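Uncharacterized conserved protein (Methanopyrus kandleri AV19, PDB 2QYA) is of unknown function and belongs to the DUF424 family, as a small alpha/beta protein with a mixed beta sheet. Local coordinates at residues Pro52-Ala55 with Ala56-Arg60. The protein carries 2 engineered substitutions. Sequence-based numbering, arbitrary orientation.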
loop_
_atom_site.group_PDB
_atom_site.type_symbol
_atom_site.label_atom_id
_atom_site.label_comp_id
_atom_site.label_asym_id
_atom_site.label_seq_id
_atom_site.Cartn_x
_atom_site.Cartn_y
_atom_site.Cartn_z
ATOM N N PRO A 52 -4.410 18.515 12.621
ATOM C CA PRO A 52 -5.518 17.778 11.983
ATOM C C PRO A 52 -6.061 18.448 10.723
ATOM O O PRO A 52 -6.211 17.791 9.697
ATOM C CB PRO A 52 -6.595 17.721 13.082
ATOM C CG PRO A 52 -5.965 18.355 14.338
ATOM C CD PRO A 52 -4.491 18.464 14.090
ATOM N N ASP A 53 -6.341 19.748 10.799
ATOM C CA ASP A 53 -6.887 20.488 9.659
ATOM C C ASP A 53 -5.937 20.471 8.477
ATOM O O ASP A 53 -6.374 20.356 7.339
ATOM C CB ASP A 53 -7.204 21.933 10.031
ATOM C CG ASP A 53 -8.495 22.074 10.808
ATOM O OD1 ASP A 53 -9.074 21.050 11.293
ATOM O OD2 ASP A 53 -8.939 23.237 10.940
ATOM N N ARG A 54 -4.641 20.598 8.738
ATOM C CA ARG A 54 -3.648 20.488 7.666
ATOM C C ARG A 54 -3.529 19.053 7.154
ATOM O O ARG A 54 -3.337 18.845 5.963
ATOM C CB ARG A 54 -2.271 21.045 8.075
ATOM C CG ARG A 54 -1.411 21.416 6.846
ATOM C CD ARG A 54 -0.045 22.096 7.159
ATOM N NE ARG A 54 0.786 22.306 5.952
ATOM C CZ ARG A 54 0.493 23.121 4.924
ATOM N NH1 ARG A 54 1.345 23.233 3.894
ATOM N NH2 ARG A 54 -0.644 23.822 4.898
ATOM N N ALA A 55 -3.644 18.076 8.042
ATOM C CA ALA A 55 -3.641 16.674 7.603
ATOM C C ALA A 55 -4.815 16.378 6.648
ATOM O O ALA A 55 -4.605 15.833 5.560
ATOM C CB ALA A 55 -3.632 15.725 8.797
ATOM N N ALA A 56 -6.026 16.796 7.039
ATOM C CA ALA A 56 -7.222 16.670 6.195
ATOM C C ALA A 56 -7.046 17.269 4.810
ATOM O O ALA A 56 -7.458 16.666 3.808
ATOM C CB ALA A 56 -8.458 17.271 6.891
ATOM N N LYS A 57 -6.418 18.449 4.749
ATOM C CA LYS A 57 -6.148 19.100 3.464
ATOM C C LYS A 57 -5.202 18.243 2.604
ATOM O O LYS A 57 -5.487 18.006 1.430
ATOM C CB LYS A 57 -5.610 20.515 3.688
ATOM C CG LYS A 57 -5.085 21.220 2.456
ATOM C CD LYS A 57 -4.888 22.730 2.691
ATOM C CE LYS A 57 -4.228 23.415 1.470
ATOM N NZ LYS A 57 -2.746 23.108 1.401
ATOM N N LYS A 58 -4.094 17.781 3.185
ATOM C CA LYS A 58 -3.130 16.944 2.449
ATOM C C LYS A 58 -3.733 15.615 1.965
ATOM O O LYS A 58 -3.394 15.129 0.890
ATOM C CB LYS A 58 -1.858 16.679 3.266
ATOM C CG LYS A 58 -0.582 17.390 2.747
ATOM C CD LYS A 58 -0.637 18.925 2.923
ATOM C CE LYS A 58 0.708 19.650 2.528
ATOM N NZ LYS A 58 1.855 19.357 3.465
ATOM N N ILE A 59 -4.585 15.028 2.788
ATOM C CA ILE A 59 -5.274 13.776 2.461
ATOM C C ILE A 59 -6.200 13.981 1.275
ATOM O O ILE A 59 -6.106 13.251 0.302
ATOM C CB ILE A 59 -6.003 13.163 3.716
ATOM C CG1 ILE A 59 -5.176 12.041 4.296
ATOM C CG2 ILE A 59 -7.346 12.600 3.379
ATOM C CD1 ILE A 59 -3.920 12.481 4.846
ATOM N N ARG A 60 -7.034 15.011 1.338
ATOM C CA ARG A 60 -7.849 15.421 0.205
ATOM C C ARG A 60 -7.031 15.566 -1.064
ATOM O O ARG A 60 -7.432 15.074 -2.116
ATOM C CB ARG A 60 -8.515 16.764 0.460
ATOM C CG ARG A 60 -9.756 16.726 1.273
ATOM C CD ARG A 60 -10.437 18.102 1.270
ATOM N NE ARG A 60 -11.334 18.235 2.420
ATOM C CZ ARG A 60 -11.081 18.957 3.521
ATOM N NH1 ARG A 60 -9.955 19.675 3.643
ATOM N NH2 ARG A 60 -11.979 18.976 4.506
HETATM O O HOH W 1 -8.689 21.163 6.327
HETATM O O HOH W 2 -1.082 25.591 3.168
#
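The first turns of helix 52-66 open at Pro52, whose carbonyl O takes the N-H of Ala56 at 2.8 Å, almost straight at 173°. Three more i to i+4 bonds follow: Lys57 N to Asp53 O, Lys58 N to Arg54 O, and Ile59 N to Ala55 O at 2.9 Å. The Asp53 carbonyl O also accepts a hydrogen bond from a water, which in turn is weakly held by Arg60 NH1. Arg54 and Lys57 are the exposed basic pair. With CG anti to the backbone N (chi1 -159°) and the chain stretched out, Arg54 reaches the lysine ends; Lys57 runs beside it in the same direction. Lys58 stands at the border, also touching Leu8. Its bend at chi2 (69°) brings CE over one face of the Arg54 guanidinium, 3.9 Å from NH1, and a second bend at chi4 directs NZ, also 3.9 Å from Arg54 NH1, a like-charge approach that probably costs some energy. A second water accepts from Arg54 NH2 and, weakly, from Lys57 NZ; Glu61 forms a salt bridge with that same NZ. With an alanine in place of Lys58, the CE over the guanidinium face is lost, and Arg54 would probably be freer to turn. The buried side carries Ala55, against Val6, Leu21 and Val84, and Ile59, against Leu8, Leu19 and Leu21, seating the helix on strands 6-13 and 16-23 beside helix 79-87.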